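Local structure of kappa-carrageenase (Pseudoalteromonas carrageenovora, 1DYP) at residues F110-A116 and V141-S147; R150-L156 and N178-L184; F192-G196 and Y207-E211; T228-G232 and T258-V262. The protein hydrolyses internal beta-1,4 linkages of kappa-carrageenan, between D-galactose 4-sulfate and 3,6-anhydro-D-galactose, through this family 16 catalytic domain. The protein carries 1 engineered substitution. All coordinates share one frame; numbering follows the deposited sequence.

Contact 1 of 4, residues F110-A116 and V141-S147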
loop_
_atom_site.group_PDB
_atom_site.type_symbol
_atom_site.label_atom_id
_atom_site.label_comp_id
_atom_site.label_asym_id
_atom_site.label_seq_id
_atom_site.Cartn_x
_atom_site.Cartn_y
_atom_site.Cartn_z
ATOM N N PHE A 110 4.599 16.746 5.133
ATOM C CA PHE A 110 3.527 16.240 5.980
ATOM C C PHE A 110 2.778 17.411 6.597
ATOM O O PHE A 110 3.390 18.315 7.164
ATOM C CB PHE A 110 4.064 15.366 7.113
ATOM C CG PHE A 110 3.000 14.931 8.084
ATOM C CD1 PHE A 110 2.108 13.915 7.752
ATOM C CD2 PHE A 110 2.861 15.569 9.317
ATOM C CE1 PHE A 110 1.091 13.539 8.628
ATOM C CE2 PHE A 110 1.844 15.202 10.203
ATOM C CZ PHE A 110 0.957 14.183 9.856
ATOM N N PRO A 111 1.440 17.401 6.520
ATOM C CA PRO A 111 0.618 16.360 5.894
ATOM C C PRO A 111 0.441 16.569 4.395
ATOM O O PRO A 111 0.747 17.641 3.865
ATOM C CB PRO A 111 -0.702 16.481 6.642
ATOM C CG PRO A 111 -0.807 17.970 6.843
ATOM C CD PRO A 111 0.599 18.353 7.268
ATOM N N GLY A 112 -0.051 15.535 3.718
ATOM C CA GLY A 112 -0.284 15.649 2.290
ATOM C C GLY A 112 -0.102 14.372 1.494
ATOM O O GLY A 112 -0.770 14.183 0.477
ATOM N N VAL A 113 0.800 13.499 1.935
ATOM C CA VAL A 113 1.041 12.245 1.222
ATOM C C VAL A 113 1.228 11.068 2.160
ATOM O O VAL A 113 1.606 11.231 3.324
ATOM C CB VAL A 113 2.294 12.322 0.313
ATOM C CG1 VAL A 113 2.114 13.422 -0.726
ATOM C CG2 VAL A 113 3.542 12.562 1.151
ATOM N N SER A 114 0.976 9.873 1.635
ATOM C CA SER A 114 1.107 8.658 2.413
ATOM C C SER A 114 1.875 7.544 1.713
ATOM O O SER A 114 1.350 6.885 0.807
ATOM C CB SER A 114 -0.273 8.131 2.809
ATOM O OG SER A 114 -0.161 6.901 3.513
ATOM N N PRO A 115 3.141 7.341 2.107
ATOM C CA PRO A 115 3.962 6.282 1.518
ATOM C C PRO A 115 3.279 4.987 1.946
ATOM O O PRO A 115 2.828 4.870 3.091
ATOM C CB PRO A 115 5.309 6.461 2.209
ATOM C CG PRO A 115 5.364 7.931 2.466
ATOM C CD PRO A 115 3.959 8.244 2.934
ATOM N N ALA A 116 3.198 4.021 1.043
ATOM C CA ALA A 116 2.536 2.772 1.369
ATOM C C ALA A 116 3.239 1.554 0.797
ATOM O O ALA A 116 3.785 1.589 -0.306
ATOM C CB ALA A 116 1.091 2.806 0.863
ATOM N N VAL A 141 2.236 -1.259 5.654
ATOM C CA VAL A 141 2.324 0.014 6.344
ATOM C C VAL A 141 1.818 1.140 5.460
ATOM O O VAL A 141 1.969 1.114 4.240
ATOM C CB VAL A 141 3.774 0.364 6.795
ATOM C CG1 VAL A 141 4.674 0.595 5.586
ATOM C CG2 VAL A 141 3.746 1.608 7.674
ATOM N N GLU A 142 1.170 2.103 6.099
ATOM C CA GLU A 142 0.693 3.303 5.441
ATOM C C GLU A 142 1.198 4.376 6.382
ATOM O O GLU A 142 0.764 4.473 7.529
ATOM C CB GLU A 142 -0.826 3.315 5.334
ATOM C CG GLU A 142 -1.316 2.557 4.117
ATOM C CD GLU A 142 -2.812 2.417 4.090
ATOM O OE1 GLU A 142 -3.343 1.635 4.904
ATOM O OE2 GLU A 142 -3.458 3.093 3.265
ATOM N N LEU A 143 2.157 5.154 5.899
ATOM C CA LEU A 143 2.758 6.200 6.701
ATOM C C LEU A 143 2.112 7.558 6.530
ATOM O O LEU A 143 1.438 7.835 5.536
ATOM C CB LEU A 143 4.244 6.330 6.353
ATOM C CG LEU A 143 5.150 5.141 6.665
ATOM C CD1 LEU A 143 6.528 5.370 6.051
ATOM C CD2 LEU A 143 5.254 4.966 8.172
ATOM N N THR A 144 2.333 8.392 7.534
ATOM C CA THR A 144 1.884 9.770 7.548
ATOM C C THR A 144 0.514 10.092 6.950
ATOM O O THR A 144 0.393 11.000 6.132
ATOM C CB THR A 144 2.963 10.660 6.868
ATOM O OG1 THR A 144 3.186 10.221 5.518
ATOM C CG2 THR A 144 4.279 10.551 7.628
ATOM N N GLN A 145 -0.519 9.358 7.356
ATOM C CA GLN A 145 -1.857 9.650 6.856
ATOM C C GLN A 145 -2.808 9.975 8.005
ATOM O O GLN A 145 -4.018 10.075 7.814
ATOM C CB GLN A 145 -2.408 8.490 6.019
ATOM C CG GLN A 145 -2.700 7.213 6.784
ATOM C CD GLN A 145 -3.495 6.218 5.954
ATOM O OE1 GLN A 145 -3.852 6.492 4.805
ATOM N NE2 GLN A 145 -3.783 5.057 6.535
ATOM N N LYS A 146 -2.252 10.135 9.203
ATOM C CA LYS A 146 -3.052 10.476 10.376
ATOM C C LYS A 146 -2.678 11.881 10.853
ATOM O O LYS A 146 -1.878 12.564 10.211
ATOM C CB LYS A 146 -2.844 9.446 11.489
ATOM C CG LYS A 146 -3.464 8.069 11.212
ATOM C CD LYS A 146 -4.990 8.121 11.227
ATOM C CE LYS A 146 -5.613 6.724 11.152
ATOM N NZ LYS A 146 -5.480 6.101 9.813
ATOM N N SER A 147 -3.243 12.312 11.976
ATOM C CA SER A 147 -2.984 13.659 12.484
ATOM C C SER A 147 -1.533 13.935 12.877
ATOM O O SER A 147 -1.020 15.027 12.633
ATOM C CB SER A 147 -3.899 13.959 13.679
ATOM O OG SER A 147 -3.491 13.253 14.834
HETATM O O HOH W 1 -0.787 13.194 5.023
#
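A116 and E142 form an antiparallel non-hydrogen-bonded pair with CA atoms 4.5 Å apart, and beside it L143 N donates to P115 O at 2.9 Å, almost straight at 171°. One residue further out, the S114 hydroxyl continues the pairing. With OG anti to the backbone N (chi1 177°), it donates to L143 O at 2.7 Å, meeting that oxygen in the carbonyl plane. T144 sits where the chain turns away from the strand: its OG1 is 3.3 Å from P115 CD, and its CB comes within 3.5 Å of F110 CD1. The F110 ring carries P111 CB over one face and presents its edge to carbonyl oxygens, CZ lying 3.3 Å from K146 O. Water 1 fills in for direct pairing, accepting from G112 N at 2.8 Å and donating to T144 O at 2.7 Å. Q145 OE1 accepts a hydrogen bond from NE of R234, a residue important for substrate recognition, while its NE2 hydrogen-bonds D153 OD2. Main-chain, hydroxyl and water bonds thus tie L143 and T144, between the proton donor E142 and Q145, to strand 113-120 and the loop just before it.

Contact 2 of 4, residues R150-L156 and N178-L184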
loop_
_atom_site.group_PDB
_atom_site.type_symbol
_atom_site.label_atom_id
_atom_site.label_comp_id
_atom_site.label_asym_id
_atom_site.label_seq_id
_atom_site.Cartn_x
_atom_site.Cartn_y
_atom_site.Cartn_z
ATOM N N ARG A 150 4.088 10.653 13.501
ATOM C CA ARG A 150 4.586 9.364 13.972
ATOM C C ARG A 150 3.538 8.264 14.087
ATOM O O ARG A 150 3.849 7.148 14.499
ATOM C CB ARG A 150 5.327 9.532 15.303
ATOM C CG ARG A 150 6.580 10.377 15.162
ATOM C CD ARG A 150 7.473 10.325 16.392
ATOM N NE ARG A 150 8.683 11.113 16.175
ATOM C CZ ARG A 150 9.743 11.103 16.976
ATOM N NH1 ARG A 150 9.754 10.341 18.061
ATOM N NH2 ARG A 150 10.798 11.854 16.686
ATOM N N GLU A 151 2.300 8.567 13.717
ATOM C CA GLU A 151 1.252 7.552 13.773
ATOM C C GLU A 151 1.258 6.788 12.454
ATOM O O GLU A 151 1.091 7.378 11.383
ATOM C CB GLU A 151 -0.118 8.198 13.986
ATOM C CG GLU A 151 -1.265 7.202 14.160
ATOM C CD GLU A 151 -1.094 6.314 15.384
ATOM O OE1 GLU A 151 -0.420 6.743 16.344
ATOM O OE2 GLU A 151 -1.644 5.192 15.395
ATOM N N SER A 152 1.467 5.480 12.533
ATOM C CA SER A 152 1.483 4.648 11.336
ATOM C C SER A 152 0.323 3.666 11.355
ATOM O O SER A 152 -0.167 3.289 12.422
ATOM C CB SER A 152 2.805 3.878 11.231
ATOM O OG SER A 152 3.018 3.048 12.362
ATOM N N ASP A 153 -0.123 3.261 10.171
ATOM C CA ASP A 153 -1.213 2.302 10.057
ATOM C C ASP A 153 -0.732 1.004 9.409
ATOM O O ASP A 153 0.062 1.015 8.476
ATOM C CB ASP A 153 -2.355 2.897 9.244
ATOM C CG ASP A 153 -2.948 4.107 9.905
ATOM O OD1 ASP A 153 -3.355 4.001 11.080
ATOM O OD2 ASP A 153 -3.002 5.162 9.252
ATOM N N HIS A 154 -1.217 -0.120 9.922
ATOM C CA HIS A 154 -0.853 -1.450 9.427
ATOM C C HIS A 154 -2.213 -2.112 9.378
ATOM O O HIS A 154 -2.607 -2.842 10.288
ATOM C CB HIS A 154 0.091 -2.086 10.444
ATOM C CG HIS A 154 1.231 -1.189 10.830
ATOM N ND1 HIS A 154 2.410 -1.135 10.122
ATOM C CD2 HIS A 154 1.342 -0.252 11.801
ATOM C CE1 HIS A 154 3.198 -0.203 10.632
ATOM N NE2 HIS A 154 2.570 0.349 11.652
ATOM N N ASP A 155 -2.939 -1.804 8.307
ATOM C CA ASP A 155 -4.309 -2.262 8.134
ATOM C C ASP A 155 -4.624 -3.371 7.128
ATOM O O ASP A 155 -3.749 -3.917 6.439
ATOM C CB ASP A 155 -5.175 -1.056 7.779
ATOM C CG ASP A 155 -5.116 0.027 8.824
ATOM O OD1 ASP A 155 -4.892 -0.318 10.003
ATOM O OD2 ASP A 155 -5.297 1.212 8.480
ATOM N N LEU A 156 -5.917 -3.674 7.049
ATOM C CA LEU A 156 -6.467 -4.682 6.151
ATOM C C LEU A 156 -7.762 -4.150 5.545
ATOM O O LEU A 156 -8.520 -3.439 6.203
ATOM C CB LEU A 156 -6.791 -5.959 6.922
ATOM C CG LEU A 156 -5.656 -6.704 7.622
ATOM C CD1 LEU A 156 -6.248 -7.821 8.464
ATOM C CD2 LEU A 156 -4.681 -7.261 6.592
ATOM N N ASN A 178 -9.636 -5.280 11.203
ATOM C CA ASN A 178 -8.890 -4.636 10.125
ATOM C C ASN A 178 -7.918 -3.501 10.445
ATOM O O ASN A 178 -7.264 -2.993 9.534
ATOM C CB ASN A 178 -9.882 -4.120 9.078
ATOM C CG ASN A 178 -10.699 -5.230 8.440
ATOM O OD1 ASN A 178 -11.249 -6.091 9.128
ATOM N ND2 ASN A 178 -10.796 -5.203 7.117
ATOM N N HIS A 179 -7.806 -3.092 11.702
ATOM C CA HIS A 179 -6.905 -1.987 12.016
ATOM C C HIS A 179 -5.856 -2.238 13.084
ATOM O O HIS A 179 -6.136 -2.823 14.129
ATOM C CB HIS A 179 -7.717 -0.745 12.417
ATOM C CG HIS A 179 -6.874 0.433 12.812
ATOM N ND1 HIS A 179 -5.902 0.962 11.989
ATOM C CD2 HIS A 179 -6.881 1.201 13.929
ATOM C CE1 HIS A 179 -5.347 2.006 12.581
ATOM N NE2 HIS A 179 -5.923 2.173 13.758
ATOM N N ASN A 180 -4.642 -1.785 12.792
ATOM C CA ASN A 180 -3.523 -1.853 13.726
ATOM C C ASN A 180 -2.899 -0.470 13.664
ATOM O O ASN A 180 -2.221 -0.140 12.694
ATOM C CB ASN A 180 -2.461 -2.873 13.303
ATOM C CG ASN A 180 -2.934 -4.303 13.402
ATOM O OD1 ASN A 180 -3.146 -4.839 14.493
ATOM N ND2 ASN A 180 -3.094 -4.939 12.252
ATOM N N GLY A 181 -3.151 0.343 14.683
ATOM C CA GLY A 181 -2.584 1.678 14.728
ATOM C C GLY A 181 -1.330 1.610 15.571
ATOM O O GLY A 181 -1.284 0.868 16.552
ATOM N N TYR A 182 -0.313 2.379 15.208
ATOM C CA TYR A 182 0.940 2.342 15.948
ATOM C C TYR A 182 1.604 3.703 16.052
ATOM O O TYR A 182 1.596 4.488 15.103
ATOM C CB TYR A 182 1.894 1.364 15.258
ATOM C CG TYR A 182 3.242 1.179 15.923
ATOM C CD1 TYR A 182 3.345 0.626 17.199
ATOM C CD2 TYR A 182 4.420 1.484 15.243
ATOM C CE1 TYR A 182 4.586 0.373 17.777
ATOM C CE2 TYR A 182 5.670 1.235 15.813
ATOM C CZ TYR A 182 5.744 0.676 17.077
ATOM O OH TYR A 182 6.974 0.391 17.623
ATOM N N HIS A 183 2.172 3.982 17.217
ATOM C CA HIS A 183 2.883 5.229 17.418
ATOM C C HIS A 183 4.358 4.884 17.248
ATOM O O HIS A 183 4.958 4.221 18.095
ATOM C CB HIS A 183 2.616 5.792 18.815
ATOM C CG HIS A 183 3.312 7.089 19.075
ATOM N ND1 HIS A 183 4.599 7.158 19.564
ATOM C CD2 HIS A 183 2.925 8.366 18.850
ATOM C CE1 HIS A 183 4.975 8.423 19.627
ATOM N NE2 HIS A 183 3.979 9.176 19.198
ATOM N N LEU A 184 4.930 5.320 16.132
ATOM C CA LEU A 184 6.328 5.043 15.832
ATOM C C LEU A 184 7.270 5.692 16.837
ATOM O O LEU A 184 7.031 6.805 17.303
ATOM C CB LEU A 184 6.671 5.550 14.429
ATOM C CG LEU A 184 5.899 4.944 13.253
ATOM C CD1 LEU A 184 6.090 5.803 12.006
ATOM C CD2 LEU A 184 6.380 3.524 13.009
HETATM O O HOH W 2 8.134 8.553 19.033
#
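A single carboxylate oxygen, D155 OD1, takes two hydrogen bonds from consecutive residues opposite: H179 ND1 at 2.6 Å and N180 N at 3.2 Å. The imidazole N-H arrives on the syn side but 27° out of the carboxylate plane, while the amide comes nearly along the C-O axis. H179, its CG anti to the backbone N (chi1 178°), runs alongside D155 with ring and carboxylate planes 57° apart, and its CE1 edge reaches D153 OD1 at 3.2 Å. The other oxygen, D153 OD2, is held by a salt bridge to K146 and a hydrogen bond from Q145. Replacing D155 with alanine removes OD1, which would probably leave H179 ND1 and N180 N without their acceptor and the H179 ring freer to turn. Next along, the N180 carboxamide lies almost flat with its bond, ND2 giving its proton to H154 O at 2.9 Å. N178 ND2 reaches L156 O from well above its carbonyl plane, and also hydrogen-bonds N158 OD1. Toward S152 the ladder is regular: S152 and Y182 are a hydrogen-bonded antiparallel pair, S152 N to Y182 O at 2.8 Å. S152 OG lies in the plane of the Y182 ring, at its edge, and shares a 2.8 Å hydrogen bond with H154 NE2. The D155 side chain is also about 4 Å from those of the active-site residues D139 and E142. Side chains thus continue the bonding before regular strand 181-183 begins, fixing the segment after helix 175-178 to the strand whose backbone is hydrogen-bonded to D139 and E142.

Contact 3 of 4, residues F192-G196 and Y207-E211; sequences FHTYG and YVDGE
D209 grips strand 193-196 with both carboxylate oxygens, at the junction between a close-set ladder and a wetter turn. On the ladder side, G196 and Y207 are a hydrogen-bonded antiparallel pair, Y207 N reaching G196 O at 2.7 Å. Y195 and V208 follow as a non-hydrogen-bonded pair whose side chains run side by side, CD1 of Y195 3.9 Å from CG2 of V208. Both residues are buried, with V213 of the next strand touching V208 and F186 touching the tyrosine. D209 N then donates to T194 O at 2.8 Å. The carboxylate answers from the same residue: CG lies anti to the carbonyl carbon (chi1 -77°), which carries OD1 to T194 N at 2.9 Å and leaves OD2, through its syn lone pair, to accept H193 ND1 at 2.8 Å with an angle of 164°. An alanine at D209 is likely to leave T194 N and H193 ND1 without their acceptor, so that the imidazole would lose a restraint on its rotation on this side. The loose side begins immediately beyond. V208 to E211 make a type I' turn, G210 is exposed, and the link back to T194 runs through water 3, which lies 2.9 Å from T194 OG1 and accepts from G210 N at 2.9 Å. The H193 ring has further partners, stacking on F186 and bonding N190 O through NE2. The bidentate carboxylate therefore closes the ladder at the point where the backbone leaves it, fastening hairpin 193-208 to the tight turn that leads into strand 211-217.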
loop_
_atom_site.group_PDB
_atom_site.type_symbol
_atom_site.label_atom_id
_atom_site.label_comp_id
_atom_site.label_asym_id
_atom_site.label_seq_id
_atom_site.Cartn_x
_atom_site.Cartn_y
_atom_site.Cartn_z
ATOM N N PHE A 192 16.011 5.409 6.779
ATOM C CA PHE A 192 15.211 4.265 6.392
ATOM C C PHE A 192 14.852 3.385 7.572
ATOM O O PHE A 192 15.605 3.275 8.536
ATOM C CB PHE A 192 15.955 3.438 5.345
ATOM C CG PHE A 192 16.130 4.144 4.037
ATOM C CD1 PHE A 192 17.111 5.118 3.877
ATOM C CD2 PHE A 192 15.285 3.861 2.970
ATOM C CE1 PHE A 192 17.246 5.802 2.670
ATOM C CE2 PHE A 192 15.410 4.537 1.760
ATOM C CZ PHE A 192 16.392 5.511 1.608
ATOM N N HIS A 193 13.684 2.766 7.483
ATOM C CA HIS A 193 13.202 1.871 8.521
ATOM C C HIS A 193 12.599 0.669 7.826
ATOM O O HIS A 193 12.222 0.747 6.659
ATOM C CB HIS A 193 12.175 2.596 9.386
ATOM C CG HIS A 193 12.754 3.763 10.121
ATOM N ND1 HIS A 193 13.371 3.638 11.347
ATOM C CD2 HIS A 193 12.903 5.059 9.754
ATOM C CE1 HIS A 193 13.881 4.804 11.701
ATOM N NE2 HIS A 193 13.612 5.682 10.752
ATOM N N THR A 194 12.522 -0.450 8.534
ATOM C CA THR A 194 11.991 -1.663 7.937
ATOM C C THR A 194 10.557 -1.925 8.350
ATOM O O THR A 194 10.212 -1.886 9.531
ATOM C CB THR A 194 12.856 -2.879 8.301
ATOM O OG1 THR A 194 12.788 -3.115 9.712
ATOM C CG2 THR A 194 14.297 -2.624 7.902
ATOM N N TYR A 195 9.729 -2.189 7.349
ATOM C CA TYR A 195 8.316 -2.455 7.545
ATOM C C TYR A 195 8.038 -3.835 6.975
ATOM O O TYR A 195 8.260 -4.086 5.791
ATOM C CB TYR A 195 7.505 -1.388 6.810
ATOM C CG TYR A 195 7.777 0.003 7.334
ATOM C CD1 TYR A 195 7.114 0.485 8.464
ATOM C CD2 TYR A 195 8.736 0.818 6.734
ATOM C CE1 TYR A 195 7.402 1.742 8.985
ATOM C CE2 TYR A 195 9.034 2.083 7.248
ATOM C CZ TYR A 195 8.362 2.534 8.374
ATOM O OH TYR A 195 8.650 3.775 8.895
ATOM N N GLY A 196 7.558 -4.739 7.816
ATOM C CA GLY A 196 7.300 -6.074 7.326
ATOM C C GLY A 196 6.016 -6.686 7.823
ATOM O O GLY A 196 5.363 -6.173 8.731
ATOM N N TYR A 207 5.406 -5.874 11.441
ATOM C CA TYR A 207 6.643 -5.487 12.108
ATOM C C TYR A 207 7.159 -4.130 11.656
ATOM O O TYR A 207 6.982 -3.735 10.509
ATOM C CB TYR A 207 7.753 -6.502 11.820
ATOM C CG TYR A 207 7.442 -7.932 12.187
ATOM C CD1 TYR A 207 6.591 -8.707 11.401
ATOM C CD2 TYR A 207 8.013 -8.515 13.315
ATOM C CE1 TYR A 207 6.318 -10.034 11.731
ATOM C CE2 TYR A 207 7.745 -9.844 13.658
ATOM C CZ TYR A 207 6.899 -10.594 12.861
ATOM O OH TYR A 207 6.639 -11.905 13.188
ATOM N N VAL A 208 7.807 -3.426 12.578
ATOM C CA VAL A 208 8.432 -2.140 12.286
ATOM C C VAL A 208 9.771 -2.186 13.014
ATOM O O VAL A 208 9.818 -2.275 14.239
ATOM C CB VAL A 208 7.607 -0.946 12.797
ATOM C CG1 VAL A 208 8.379 0.351 12.565
ATOM C CG2 VAL A 208 6.276 -0.878 12.061
ATOM N N ASP A 209 10.855 -2.145 12.250
ATOM C CA ASP A 209 12.194 -2.217 12.821
ATOM C C ASP A 209 12.327 -3.398 13.786
ATOM O O ASP A 209 12.914 -3.279 14.864
ATOM C CB ASP A 209 12.563 -0.903 13.523
ATOM C CG ASP A 209 12.947 0.200 12.543
ATOM O OD1 ASP A 209 13.164 -0.099 11.352
ATOM O OD2 ASP A 209 13.049 1.372 12.966
ATOM N N GLY A 210 11.762 -4.536 13.389
ATOM C CA GLY A 210 11.853 -5.744 14.193
ATOM C C GLY A 210 10.805 -5.955 15.267
ATOM O O GLY A 210 10.637 -7.074 15.750
ATOM N N GLU A 211 10.103 -4.894 15.646
ATOM C CA GLU A 211 9.076 -4.983 16.680
ATOM C C GLU A 211 7.713 -5.333 16.103
ATOM O O GLU A 211 7.348 -4.849 15.036
ATOM C CB GLU A 211 8.983 -3.653 17.428
ATOM C CG GLU A 211 10.249 -3.293 18.178
ATOM C CD GLU A 211 10.529 -4.263 19.304
ATOM O OE1 GLU A 211 9.735 -4.293 20.263
ATOM O OE2 GLU A 211 11.532 -5.003 19.222
HETATM O O HOH W 3 10.617 -4.820 10.741
#

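Contact 4 of 4, residues T228-G232 and T258-V262; sequences TLSQG and TSMEV
The flat group that meets the other strand is the Q231 carboxamide, flanked obliquely at its oxygen: M260 CB approaches OE1 to 3.2 Å from one side of the amide plane, and P115 CG of strand 113-120 comes from the opposite side. At the nitrogen end NE2 makes a weak hydrogen bond to T258 O, 3.1 Å long and bent to 132°; the stronger partner of this NE2 is T59 OG1, outside the two segments. Q231 gets there with CG anti to the backbone N (chi1 -177°) and an extended chain, so that it and the selenomethionine M260 run alongside each other pointing opposite ways. M260 bends at chi3, and its SE lies 3.3 Å from S230 O. Further along, L229 and V262 meet tip to tip, CD1 of the leucine 3.9 Å from CG1 of the valine, with I104 touching both. The two strands run at 162°, close to antiparallel, yet their axes stay 8.0 Å apart at closest approach, and S230 and S259 turn their CB atoms away from the gap. Side chains thus fill the space between the backbones, without main-chain pairing. S230 OG bonds W118 NE1, and S259 O and E261 OE1 are cadmium ligands. Strand 225-233 pairs instead with 75-95 and 113-120, strand 258-270 with 54-70 and 98-105. Two layers of strands facing each other across a mainly apolar interior of leucine, valine and selenomethionine, which also takes in the Q231 carboxamide, are characteristic of the beta-sandwich jelly roll of family 16 glycoside hydrolases.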
loop_
_atom_site.group_PDB
_atom_site.type_symbol
_atom_site.label_atom_id
_atom_site.label_comp_id
_atom_site.label_asym_id
_atom_site.label_seq_id
_atom_site.Cartn_x
_atom_site.Cartn_y
_atom_site.Cartn_z
ATOM N N THR A 228 2.789 -4.181 -3.685
ATOM C CA THR A 228 2.864 -2.812 -4.163
ATOM C C THR A 228 3.532 -1.786 -3.250
ATOM O O THR A 228 3.407 -1.832 -2.030
ATOM C CB THR A 228 1.434 -2.320 -4.477
ATOM O OG1 THR A 228 0.752 -3.322 -5.243
ATOM C CG2 THR A 228 1.454 -1.022 -5.264
ATOM N N LEU A 229 4.251 -0.864 -3.879
ATOM C CA LEU A 229 4.900 0.247 -3.196
ATOM C C LEU A 229 4.312 1.454 -3.921
ATOM O O LEU A 229 4.359 1.529 -5.150
ATOM C CB LEU A 229 6.417 0.192 -3.385
ATOM C CG LEU A 229 7.124 -0.934 -2.622
ATOM C CD1 LEU A 229 8.475 -1.236 -3.254
ATOM C CD2 LEU A 229 7.274 -0.532 -1.162
ATOM N N SER A 230 3.727 2.384 -3.180
ATOM C CA SER A 230 3.127 3.542 -3.826
ATOM C C SER A 230 2.952 4.673 -2.843
ATOM O O SER A 230 2.991 4.467 -1.637
ATOM C CB SER A 230 1.759 3.172 -4.405
ATOM O OG SER A 230 0.866 2.777 -3.374
ATOM N N GLN A 231 2.763 5.876 -3.366
ATOM C CA GLN A 231 2.554 7.028 -2.508
ATOM C C GLN A 231 1.241 7.684 -2.901
ATOM O O GLN A 231 1.057 8.100 -4.046
ATOM C CB GLN A 231 3.714 8.013 -2.636
ATOM C CG GLN A 231 3.590 9.201 -1.704
ATOM C CD GLN A 231 4.911 9.891 -1.470
ATOM O OE1 GLN A 231 5.722 9.442 -0.656
ATOM N NE2 GLN A 231 5.144 10.982 -2.189
ATOM N N GLY A 232 0.320 7.753 -1.949
ATOM C CA GLY A 232 -0.973 8.349 -2.226
ATOM C C GLY A 232 -1.110 9.755 -1.683
ATOM O O GLY A 232 -0.295 10.209 -0.885
ATOM N N THR A 258 7.518 15.673 -3.602
ATOM C CA THR A 258 7.951 15.014 -2.379
ATOM C C THR A 258 7.978 13.533 -2.734
ATOM O O THR A 258 7.127 13.052 -3.482
ATOM C CB THR A 258 7.002 15.323 -1.201
ATOM O OG1 THR A 258 7.612 14.888 0.018
ATOM C CG2 THR A 258 5.657 14.643 -1.382
ATOM N N SER A 259 8.945 12.804 -2.191
ATOM C CA SER A 259 9.066 11.394 -2.526
ATOM C C SER A 259 9.448 10.473 -1.385
ATOM O O SER A 259 10.148 10.861 -0.450
ATOM C CB SER A 259 10.095 11.237 -3.641
ATOM O OG SER A 259 11.333 11.798 -3.242
HETATM N N MSE A 260 8.982 9.235 -1.488
HETATM C CA MSE A 260 9.278 8.217 -0.506
HETATM C C MSE A 260 10.378 7.441 -1.226
HETATM O O MSE A 260 10.425 7.421 -2.461
HETATM C CB MSE A 260 8.068 7.305 -0.289
HETATM C CG MSE A 260 7.683 6.508 -1.529
HETATM SE SE MSE A 260 6.156 5.342 -1.294
HETATM C CE MSE A 260 7.010 3.831 -0.476
ATOM N N GLU A 261 11.267 6.818 -0.464
ATOM C CA GLU A 261 12.342 6.044 -1.062
ATOM C C GLU A 261 12.327 4.631 -0.501
ATOM O O GLU A 261 12.090 4.430 0.691
ATOM C CB GLU A 261 13.697 6.694 -0.782
ATOM C CG GLU A 261 13.801 8.140 -1.236
ATOM C CD GLU A 261 15.227 8.650 -1.209
ATOM O OE1 GLU A 261 15.941 8.357 -0.227
ATOM O OE2 GLU A 261 15.631 9.345 -2.163
ATOM N N VAL A 262 12.571 3.657 -1.370
ATOM C CA VAL A 262 12.591 2.263 -0.966
ATOM C C VAL A 262 13.961 1.691 -1.300
ATOM O O VAL A 262 14.341 1.592 -2.467
ATOM C CB VAL A 262 11.513 1.449 -1.711
ATOM C CG1 VAL A 262 11.425 0.048 -1.129
ATOM C CG2 VAL A 262 10.171 2.156 -1.614
#

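In the fold
The contacts follow one another along the chain without overlap, all in the family 16 domain. Contacts 1 and 4 have centres 10 Å apart and lie on the neighbouring strands 113-120 and 225-233, hydrogen-bonded by A116 N to S230 O and S114 N to G232 O. Contact 2, its centre 11 Å from that of contact 1, meets it through the salt bridge from K146 to D153. The centre of contact 3 lies about 12 Å from that of contact 2; V208 packs on H154 and L184, Y195 reaches V141 and L143 of contact 1, and F192 packs on E261 of contact 4. Contacts 2 and 4 do not touch. Contact 1, holding the proton donor E142, therefore connects the inter-layer packing with the strands flanking the active site.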